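UDP-glucose:anthocyanidin 3-O-glucosyltransferase (Clitoria ternatea, PDB 4REL) is a plant glycosyltransferase of the GT-B fold, in which two Rossmann-like domains face each other across a cleft. Local coordinates at residues V123-N128 with L203-A208; C140-Y145 with K224-K229; Y235-P240 with D424-H429; V383-K388 with N393-S398. All coordinates share one frame; numbering follows the deposited sequence.

Contact 1: V123-N128 with L203-A208; sequences VAQTLN and LPQAKA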
# COMPACT_ATOMS: atom_id res chain seq x y z
N VAL A 123 20.94 -4.60 -12.18
CA VAL A 123 21.63 -3.33 -12.40
C VAL A 123 22.62 -3.08 -11.26
O VAL A 123 23.77 -2.70 -11.49
CB VAL A 123 20.63 -2.16 -12.51
CG1 VAL A 123 21.35 -0.81 -12.54
CG2 VAL A 123 19.77 -2.31 -13.76
N ALA A 124 22.16 -3.30 -10.04
CA ALA A 124 23.03 -3.10 -8.88
C ALA A 124 24.22 -4.05 -8.92
O ALA A 124 25.34 -3.67 -8.60
CB ALA A 124 22.24 -3.27 -7.59
N GLN A 125 23.97 -5.30 -9.32
CA GLN A 125 25.04 -6.28 -9.38
C GLN A 125 26.08 -5.93 -10.45
O GLN A 125 27.28 -6.09 -10.24
CB GLN A 125 24.47 -7.69 -9.56
CG GLN A 125 23.76 -8.20 -8.30
CD GLN A 125 22.96 -9.46 -8.55
OE1 GLN A 125 22.62 -9.78 -9.69
NE2 GLN A 125 22.63 -10.16 -7.48
N THR A 126 25.61 -5.42 -11.58
CA THR A 126 26.48 -4.95 -12.65
C THR A 126 27.39 -3.81 -12.19
O THR A 126 28.59 -3.76 -12.52
CB THR A 126 25.66 -4.52 -13.86
OG1 THR A 126 25.08 -5.68 -14.47
CG2 THR A 126 26.53 -3.80 -14.87
N LEU A 127 26.82 -2.89 -11.41
CA LEU A 127 27.58 -1.73 -10.91
C LEU A 127 28.40 -2.08 -9.67
O LEU A 127 29.22 -1.27 -9.21
CB LEU A 127 26.62 -0.58 -10.59
CG LEU A 127 25.80 -0.03 -11.76
CD1 LEU A 127 24.84 1.04 -11.27
CD2 LEU A 127 26.75 0.54 -12.83
N ASN A 128 28.15 -3.27 -9.12
CA ASN A 128 28.73 -3.68 -7.84
C ASN A 128 28.40 -2.71 -6.71
O ASN A 128 29.30 -2.25 -5.98
CB ASN A 128 30.24 -3.91 -7.93
CG ASN A 128 30.80 -4.66 -6.73
OD1 ASN A 128 30.14 -5.54 -6.18
ND2 ASN A 128 32.02 -4.32 -6.32
N LEU A 203 14.83 -11.35 -3.00
CA LEU A 203 14.96 -10.56 -1.77
C LEU A 203 16.18 -10.87 -0.85
O LEU A 203 16.73 -9.95 -0.25
CB LEU A 203 13.66 -10.58 -0.96
CG LEU A 203 12.49 -9.85 -1.62
CD1 LEU A 203 11.22 -10.07 -0.82
CD2 LEU A 203 12.79 -8.36 -1.73
N PRO A 204 16.59 -12.15 -0.74
CA PRO A 204 17.79 -12.39 0.08
C PRO A 204 19.07 -11.79 -0.50
O PRO A 204 20.10 -11.73 0.19
CB PRO A 204 17.87 -13.92 0.12
CG PRO A 204 16.45 -14.37 -0.02
CD PRO A 204 15.90 -13.41 -1.06
N GLN A 205 19.03 -11.34 -1.75
CA GLN A 205 20.21 -10.75 -2.37
C GLN A 205 20.31 -9.26 -2.06
O GLN A 205 21.31 -8.62 -2.37
CB GLN A 205 20.20 -11.00 -3.88
CG GLN A 205 20.14 -12.49 -4.24
CD GLN A 205 20.14 -12.74 -5.72
OE1 GLN A 205 21.11 -12.42 -6.42
NE2 GLN A 205 19.05 -13.33 -6.22
N ALA A 206 19.26 -8.71 -1.45
CA ALA A 206 19.25 -7.30 -1.07
C ALA A 206 20.12 -7.06 0.15
O ALA A 206 20.11 -7.84 1.11
CB ALA A 206 17.84 -6.83 -0.80
N LYS A 207 20.87 -5.96 0.13
CA LYS A 207 21.66 -5.53 1.28
C LYS A 207 20.75 -5.29 2.48
O LYS A 207 21.11 -5.60 3.63
CB LYS A 207 22.44 -4.26 0.92
CG LYS A 207 23.21 -3.63 2.07
CD LYS A 207 24.37 -4.49 2.53
CE LYS A 207 25.28 -3.69 3.47
NZ LYS A 207 26.52 -4.44 3.85
N ALA A 208 19.57 -4.74 2.21
CA ALA A 208 18.53 -4.58 3.22
C ALA A 208 17.16 -4.55 2.55
O ALA A 208 17.04 -4.16 1.38
CB ALA A 208 18.76 -3.30 4.03
O HOH W 1 21.02 -11.99 -9.54
O HOH W 2 23.45 -9.71 -4.52

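Contact 2: C140-Y145 with K224-K229; sequences CSLSLY and KYMRSK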
# COMPACT_ATOMS: atom_id res chain seq x y z
N CYS A 140 2.96 -8.42 6.04
CA CYS A 140 2.87 -9.87 6.22
C CYS A 140 2.98 -10.69 4.93
O CYS A 140 3.38 -11.86 4.98
CB CYS A 140 1.59 -10.25 7.00
SG CYS A 140 1.62 -9.65 8.70
N SER A 141 2.66 -10.10 3.79
CA SER A 141 2.67 -10.87 2.55
C SER A 141 4.09 -11.26 2.14
O SER A 141 4.26 -12.13 1.30
CB SER A 141 1.93 -10.14 1.43
OG SER A 141 2.67 -9.03 0.99
N LEU A 142 5.11 -10.64 2.73
CA LEU A 142 6.50 -11.02 2.45
C LEU A 142 6.74 -12.52 2.61
O LEU A 142 7.49 -13.13 1.85
CB LEU A 142 7.47 -10.27 3.37
CG LEU A 142 7.85 -8.86 2.95
CD1 LEU A 142 8.59 -8.18 4.08
CD2 LEU A 142 8.70 -8.93 1.69
N SER A 143 6.08 -13.12 3.60
CA SER A 143 6.30 -14.53 3.91
C SER A 143 5.86 -15.46 2.80
O SER A 143 6.46 -16.51 2.59
CB SER A 143 5.60 -14.90 5.22
OG SER A 143 6.36 -14.43 6.31
N LEU A 144 4.82 -15.06 2.07
CA LEU A 144 4.27 -15.89 1.01
C LEU A 144 5.31 -16.29 -0.03
O LEU A 144 5.34 -17.43 -0.49
CB LEU A 144 3.13 -15.15 0.30
CG LEU A 144 2.00 -14.63 1.19
CD1 LEU A 144 1.02 -13.81 0.35
CD2 LEU A 144 1.30 -15.79 1.86
N TYR A 145 6.19 -15.35 -0.38
CA TYR A 145 7.11 -15.54 -1.49
C TYR A 145 8.25 -16.51 -1.19
O TYR A 145 8.96 -16.95 -2.09
CB TYR A 145 7.59 -14.17 -2.00
CG TYR A 145 6.39 -13.38 -2.47
CD1 TYR A 145 5.76 -13.71 -3.66
CD2 TYR A 145 5.83 -12.39 -1.68
CE1 TYR A 145 4.62 -13.04 -4.08
CE2 TYR A 145 4.70 -11.70 -2.10
CZ TYR A 145 4.10 -12.03 -3.30
OH TYR A 145 2.98 -11.37 -3.73
N LYS A 224 10.69 -12.36 13.10
CA LYS A 224 11.84 -13.24 13.27
C LYS A 224 12.06 -14.12 12.05
O LYS A 224 13.19 -14.29 11.60
CB LYS A 224 11.71 -14.11 14.52
CG LYS A 224 11.96 -13.35 15.81
CD LYS A 224 12.03 -14.31 16.99
CE LYS A 224 12.41 -13.58 18.26
NZ LYS A 224 12.61 -14.52 19.40
N TYR A 225 10.98 -14.68 11.52
CA TYR A 225 11.08 -15.48 10.31
C TYR A 225 11.71 -14.69 9.15
O TYR A 225 12.61 -15.19 8.47
CB TYR A 225 9.71 -16.04 9.91
CG TYR A 225 9.71 -16.85 8.63
CD1 TYR A 225 10.16 -18.16 8.62
CD2 TYR A 225 9.25 -16.30 7.44
CE1 TYR A 225 10.15 -18.91 7.45
CE2 TYR A 225 9.24 -17.04 6.26
CZ TYR A 225 9.69 -18.33 6.28
OH TYR A 225 9.68 -19.08 5.13
N MET A 226 11.25 -13.47 8.93
CA MET A 226 11.79 -12.70 7.83
C MET A 226 13.25 -12.32 8.06
O MET A 226 14.03 -12.27 7.13
CB MET A 226 10.95 -11.46 7.53
CG MET A 226 9.57 -11.79 6.98
SD MET A 226 9.62 -12.83 5.50
CE MET A 226 10.86 -11.95 4.56
N ARG A 227 13.62 -12.07 9.32
CA ARG A 227 15.02 -11.76 9.62
C ARG A 227 15.91 -12.93 9.26
O ARG A 227 17.06 -12.75 8.86
CB ARG A 227 15.20 -11.38 11.09
CG ARG A 227 14.53 -10.07 11.47
CD ARG A 227 15.01 -9.55 12.82
NE ARG A 227 14.14 -8.48 13.29
CZ ARG A 227 14.18 -7.23 12.83
NH1 ARG A 227 15.05 -6.89 11.88
NH2 ARG A 227 13.35 -6.32 13.32
N SER A 228 15.38 -14.14 9.41
CA SER A 228 16.15 -15.35 9.12
C SER A 228 16.33 -15.57 7.61
O SER A 228 17.17 -16.35 7.19
CB SER A 228 15.49 -16.58 9.74
OG SER A 228 14.42 -17.03 8.94
N LYS A 229 15.55 -14.86 6.81
CA LYS A 229 15.60 -15.02 5.36
C LYS A 229 16.39 -13.93 4.65
O LYS A 229 16.79 -14.10 3.50
CB LYS A 229 14.19 -15.05 4.77
CG LYS A 229 13.35 -16.24 5.23
CD LYS A 229 13.91 -17.56 4.68
CE LYS A 229 13.04 -18.74 5.08
NZ LYS A 229 13.40 -19.99 4.34

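Contact 3: Y235-P240 with D424-H429; sequences YVVPLP and DAVGPH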
# COMPACT_ATOMS: atom_id res chain seq x y z
N TYR A 235 12.46 -1.47 9.36
CA TYR A 235 11.15 -0.84 9.26
C TYR A 235 11.32 0.68 9.37
O TYR A 235 11.92 1.17 10.32
CB TYR A 235 10.22 -1.32 10.38
CG TYR A 235 9.66 -2.71 10.23
CD1 TYR A 235 8.32 -2.92 9.89
CD2 TYR A 235 10.46 -3.83 10.46
CE1 TYR A 235 7.80 -4.21 9.77
CE2 TYR A 235 9.95 -5.11 10.34
CZ TYR A 235 8.63 -5.29 9.99
OH TYR A 235 8.14 -6.57 9.89
N VAL A 236 10.82 1.40 8.37
CA VAL A 236 10.81 2.86 8.43
C VAL A 236 9.37 3.32 8.44
O VAL A 236 8.55 2.87 7.62
CB VAL A 236 11.58 3.47 7.25
CG1 VAL A 236 11.48 4.99 7.27
CG2 VAL A 236 13.04 3.04 7.33
N VAL A 237 9.06 4.20 9.39
CA VAL A 237 7.70 4.67 9.63
C VAL A 237 7.09 5.23 8.35
O VAL A 237 7.68 6.11 7.71
CB VAL A 237 7.68 5.74 10.75
CG1 VAL A 237 6.38 6.51 10.75
CG2 VAL A 237 7.92 5.09 12.10
N PRO A 238 5.91 4.72 7.96
CA PRO A 238 5.26 5.07 6.69
C PRO A 238 4.57 6.42 6.69
O PRO A 238 4.15 6.87 5.62
CB PRO A 238 4.20 3.97 6.53
CG PRO A 238 3.91 3.53 7.93
CD PRO A 238 5.23 3.60 8.64
N LEU A 239 4.44 7.05 7.86
CA LEU A 239 3.79 8.35 7.97
C LEU A 239 4.47 9.37 7.07
O LEU A 239 5.68 9.32 6.87
CB LEU A 239 3.82 8.84 9.42
CG LEU A 239 3.05 7.96 10.40
CD1 LEU A 239 3.14 8.52 11.82
CD2 LEU A 239 1.60 7.83 9.97
N PRO A 240 3.68 10.31 6.51
CA PRO A 240 4.22 11.30 5.58
C PRO A 240 5.12 12.31 6.27
O PRO A 240 4.78 12.83 7.34
CB PRO A 240 2.97 12.01 5.05
CG PRO A 240 1.94 11.82 6.13
CD PRO A 240 2.22 10.44 6.68
N ASP A 424 3.30 5.06 19.88
CA ASP A 424 4.56 4.74 20.54
C ASP A 424 5.63 4.20 19.56
O ASP A 424 6.83 4.32 19.81
CB ASP A 424 4.34 3.80 21.72
CG ASP A 424 3.43 4.41 22.80
OD1 ASP A 424 3.50 5.64 23.02
OD2 ASP A 424 2.65 3.66 23.42
N ALA A 425 5.20 3.64 18.44
CA ALA A 425 6.11 3.10 17.42
C ALA A 425 6.82 4.21 16.63
O ALA A 425 8.00 4.07 16.27
CB ALA A 425 5.37 2.18 16.46
N VAL A 426 6.10 5.29 16.36
CA VAL A 426 6.66 6.42 15.61
C VAL A 426 7.43 7.36 16.52
O VAL A 426 8.01 8.35 16.06
CB VAL A 426 5.58 7.20 14.86
CG1 VAL A 426 4.67 6.26 14.13
CG2 VAL A 426 4.80 8.07 15.83
N GLY A 427 7.41 7.05 17.81
CA GLY A 427 8.17 7.82 18.78
C GLY A 427 9.67 7.69 18.57
O GLY A 427 10.12 6.83 17.82
N PRO A 428 10.44 8.55 19.25
CA PRO A 428 11.90 8.66 19.12
C PRO A 428 12.65 7.41 19.57
O PRO A 428 13.86 7.31 19.37
CB PRO A 428 12.24 9.83 20.04
CG PRO A 428 11.16 9.80 21.08
CD PRO A 428 9.92 9.40 20.34
N HIS A 429 11.93 6.48 20.20
CA HIS A 429 12.53 5.25 20.70
C HIS A 429 11.95 4.00 20.03
O HIS A 429 12.32 2.88 20.39
CB HIS A 429 12.32 5.14 22.20
CG HIS A 429 13.32 5.92 23.00
ND1 HIS A 429 14.64 5.54 23.12
CD2 HIS A 429 13.19 7.06 23.72
CE1 HIS A 429 15.28 6.41 23.87
NE2 HIS A 429 14.42 7.34 24.25

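Contact 4: V383-K388 with N393-S398; sequences VIVEGK and NGFVKS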
# COMPACT_ATOMS: atom_id res chain seq x y z
N VAL A 383 -13.72 -6.37 10.54
CA VAL A 383 -14.32 -7.61 10.03
C VAL A 383 -14.23 -7.63 8.52
O VAL A 383 -14.22 -6.59 7.86
CB VAL A 383 -15.80 -7.78 10.46
CG1 VAL A 383 -15.91 -7.97 11.97
CG2 VAL A 383 -16.64 -6.60 10.01
N ILE A 384 -14.14 -8.83 7.96
CA ILE A 384 -14.34 -8.98 6.53
C ILE A 384 -15.86 -8.98 6.36
O ILE A 384 -16.57 -9.62 7.13
CB ILE A 384 -13.73 -10.29 6.02
CG1 ILE A 384 -12.21 -10.24 6.18
CG2 ILE A 384 -14.16 -10.55 4.58
CD1 ILE A 384 -11.49 -11.59 5.95
N VAL A 385 -16.35 -8.24 5.36
CA VAL A 385 -17.78 -7.99 5.26
C VAL A 385 -18.50 -9.32 5.22
O VAL A 385 -18.00 -10.29 4.66
CB VAL A 385 -18.14 -7.08 4.04
CG1 VAL A 385 -17.96 -7.84 2.72
CG2 VAL A 385 -19.55 -6.52 4.18
N GLU A 386 -19.64 -9.37 5.90
CA GLU A 386 -20.39 -10.61 6.01
C GLU A 386 -20.84 -10.99 4.61
O GLU A 386 -21.52 -10.20 3.94
CB GLU A 386 -21.60 -10.42 6.93
CG GLU A 386 -22.42 -11.68 7.15
CD GLU A 386 -23.56 -11.47 8.14
OE1 GLU A 386 -23.32 -10.89 9.22
OE2 GLU A 386 -24.71 -11.87 7.82
N GLY A 387 -20.43 -12.17 4.15
CA GLY A 387 -20.70 -12.62 2.80
C GLY A 387 -19.46 -12.66 1.91
O GLY A 387 -19.46 -13.35 0.88
N LYS A 388 -18.43 -11.92 2.30
CA LYS A 388 -17.16 -11.80 1.57
C LYS A 388 -17.26 -10.96 0.29
O LYS A 388 -16.26 -10.67 -0.37
CB LYS A 388 -16.53 -13.17 1.28
CG LYS A 388 -16.34 -14.02 2.53
CD LYS A 388 -15.93 -15.44 2.18
CE LYS A 388 -15.89 -16.32 3.42
NZ LYS A 388 -15.24 -17.64 3.16
N ASN A 393 -27.95 -6.81 2.86
CA ASN A 393 -28.16 -7.31 4.22
C ASN A 393 -26.87 -7.55 4.99
O ASN A 393 -26.78 -7.20 6.16
CB ASN A 393 -29.04 -8.56 4.21
CG ASN A 393 -30.48 -8.26 3.79
OD1 ASN A 393 -30.90 -7.09 3.76
ND2 ASN A 393 -31.24 -9.30 3.48
N GLY A 394 -25.87 -8.10 4.32
CA GLY A 394 -24.61 -8.41 4.98
C GLY A 394 -23.86 -7.16 5.42
O GLY A 394 -23.35 -7.09 6.53
N PHE A 395 -23.81 -6.17 4.53
CA PHE A 395 -23.10 -4.93 4.81
C PHE A 395 -23.81 -4.13 5.91
O PHE A 395 -23.16 -3.55 6.77
CB PHE A 395 -22.96 -4.13 3.51
CG PHE A 395 -22.13 -2.88 3.62
CD1 PHE A 395 -21.16 -2.74 4.60
CD2 PHE A 395 -22.32 -1.85 2.72
CE1 PHE A 395 -20.41 -1.58 4.68
CE2 PHE A 395 -21.58 -0.68 2.80
CZ PHE A 395 -20.62 -0.55 3.78
N VAL A 396 -25.15 -4.12 5.89
CA VAL A 396 -25.90 -3.47 6.96
C VAL A 396 -25.52 -4.09 8.31
O VAL A 396 -25.32 -3.38 9.29
CB VAL A 396 -27.44 -3.57 6.75
CG1 VAL A 396 -28.19 -3.24 8.03
CG2 VAL A 396 -27.88 -2.65 5.63
N LYS A 397 -25.43 -5.42 8.35
CA LYS A 397 -25.05 -6.10 9.58
C LYS A 397 -23.65 -5.69 10.04
O LYS A 397 -23.45 -5.42 11.22
CB LYS A 397 -25.17 -7.62 9.46
CG LYS A 397 -26.63 -8.09 9.37
CD LYS A 397 -26.74 -9.59 9.15
CE LYS A 397 -28.20 -10.01 8.95
NZ LYS A 397 -28.36 -11.48 8.81
N SER A 398 -22.70 -5.61 9.11
CA SER A 398 -21.33 -5.22 9.47
C SER A 398 -21.28 -3.78 9.98
O SER A 398 -20.54 -3.47 10.92
CB SER A 398 -20.37 -5.41 8.29
OG SER A 398 -20.28 -6.78 7.95

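Contact 1: V123-N128 with L203-A208
The one direct link between these segments is made by the side-chain amides of Gln125 and Gln205. Gln125 NE2 lies 2.9 Å from Gln205 OE1, a hydrogen bond noticeably bent at the proton (140°). The acceptor stays nearly in the amide plane of Gln125, whereas the donor sits tilted by 33° from the carbonyl plane of Gln205. Both chains are extended beyond CG and meet at about a right angle, with the CA atoms still 9.6 Å apart. Two waters widen this single link. Water 1 donates to both side-chain oxygens, at 2.7 Å from Gln125 OE1 and more loosely at 3.2 Å from Gln205 OE1. Water 2 accepts from Gln125 NE2 at 3.1 Å and donates to the backbone Gln205 O. Gln125 NE2 therefore has a partner for each of its N-H groups, and Gln205 OE1 takes two donors. The amide of Gln205 is further fixed through NE2, which bonds to Val201 O.

This bridge lies at the surface, with two waters beside it, and little area is buried between the segments. The close packing is behind it. Ala124 touches Ile111 and Trp131, Ala206 also meets Trp131, and Leu203 presses on Ala133, so both segments rest against the same strand, 131-135, without touching each other there. Helix 119-127 closes in a Schellman motif, Val129 N bonding back to Ala124 O, with Asn128 at C-prime in positive phi. This helix is the connection of a beta-alpha-beta crossover between strands 110-114 and 131-135, the repeating unit of the Rossmann-like amino-terminal domain of a GT-B protein.

Contact 2: C140-Y145 with K224-K229
The backbones approach most closely at Ser143 and Met226, whose CA atoms are 7.0 Å apart; there a turn with helical backbone angles but no regular helical bonding passes the last turns of helix 220-229. Met226 reaches across with a chain folded back at chi2 and chi3 (-55° and -48°), which turns sulfur and methyl together toward the turn. Met226 CE and SD both rest on Leu142 CB, the methyl at 4.0 Å, an apolar contact on the root of the leucine and not on its branches. The end of Leu142 continues instead to Leu203 and Trp135.

Helix 220-229 is the crossover between strands 208-211 and 233-235, the last two of the seven-stranded parallel sheet in the amino-terminal Rossmann-like domain; the turn 140-145 follows strand 131-135 of the same sheet and runs into the ligand pocket, where Tyr145 touches the bound 3,5,7-trihydroxy-2-(4-hydroxyphenyl)-4H-chromen-4-one. Ser143 is modelled in two conformers. In one, and so only tentatively, its OG stands 3.7 Å from Met226 SD and approaches the Tyr225 ring obliquely, 3.6 Å from CD2. Lys229 CG lies over one face of that ring, nearer its margin than its centre. The phenol end is held from elsewhere: Tyr225 OH pairs with Asn147 ND2, a nitrogen that also bonds Ser143 O and so ties helix and turn together through one amide. At the base of the same tyrosine, Ser228 OG donates to Tyr225 O over a short 2.6 Å. On the far flank of the turn, Ser141 OG hydrogen-bonds Asp367 OD2, a residue of the pocket.

Contact 3: Y235-P240 with D424-H429
Val426 CG1 is the meeting point, lodged against two side chains of the facing loop. It lies 3.6 Å from Leu239 CD1 and 3.8 Å from Val237 CG1, while the other methyl of Val237, CG2, packs 4.0 Å from Val426 CA. Between side chains the contact is apolar, both pairs crossing at about a right angle, and Val237 CG2 also comes near the backbone Ala425 O. Val426 holds CG1 anti to its own carbonyl carbon (chi1 -47°), the setting that swings this methyl to the loop.

One residue further out, Pro238 turns its ring into the interior, against Asn212, Phe214 and Met350, while its sequence neighbours Val237 and Leu239 point to Val426. Leu239 O is gripped by Asn23 ND2 and Lys27 NZ, which holds the backbone there. Just before the loop, at the end of strand 233-235, Tyr235 N bonds Asp435 OD2.

The loop leaves this outer strand of the amino-terminal sheet on its way to helix 254-259 in the second domain of the GT-B fold. Val426 directly follows helix 409-425. Helix 431-445 packs alongside through Ala432 on Val237 and Phe436 on Val236, and helix 346-354 meets Leu239 through Met350.

Contact 4: V383-K388 with N393-S398
Gly394 brings helix 392-403 directly against the loop: with no side chain on the glycine, Glu386 O lies 3.7 Å from Gly394 CA. Next, Phe395 meets Val385 CG2 twice, by its CA at 3.9 Å and by CD1 of its ring at 4.1 Å. The methyl approaches the ring obliquely. The rest of the ring is held by Ile360, by Val285 and Ala288 of helix 279-292, and by Phe390, whose ring plane is inclined to it by about 55°.

The loop that the helix packs on follows strand 382-384, the outermost strand at one end of the six-stranded parallel sheet in the carboxy-terminal Rossmann-like domain. A type II beta turn from Val385 to Lys388, closed by Lys388 N to Val385 O at 2.9 Å, places Gly387 at its third position and reverses the chain between the strand and helix 392-403.

Further along, Lys397 lies extended across the carboxylate of Glu386. Its methylene CD touches Glu386 OE2 at 3.3 Å, whereas NZ reaches the same oxygen only at 3.8 Å, a long salt bridge between two exposed side chains. Glu386 has CG anti to its backbone N (chi1 -178°), which carries the carboxylate out to this lysine. Ser398, one turn after Gly394, is buried. Its OG accepts a weak but fairly straight hydrogen bond from Glu386 N, 3.4 Å long with 161° at the proton, giving the turn's backbone a partner on the helix. Val385 CG2, 3.8 Å from Ser398 OG, packs beside that bond, and Ile360 also touches the serine.

Contacts 1 and 2 belong to the amino-terminal domain and adjoin, their centres about 18 Å apart: Leu203 CD1 packs 3.7 Å from Leu142 CD2, and Pro204 CB lies 3.6 Å from Lys229 O. Contact 2 is the one that reaches the ligand pocket, through Tyr145, and the Leu142 side chain is about 9 Å from the bound 3,5,7-trihydroxy-2-(4-hydroxyphenyl)-4H-chromen-4-one. Contact 3 sits where the chain passes between domains, with nearest atoms about 5 Å from contact 2. Contact 4, in the carboxy-terminal domain, is nested in sequence within the loop contact 3 closes, yet lies about 33 Å from it and about 45 Å from contact 1, centre to centre.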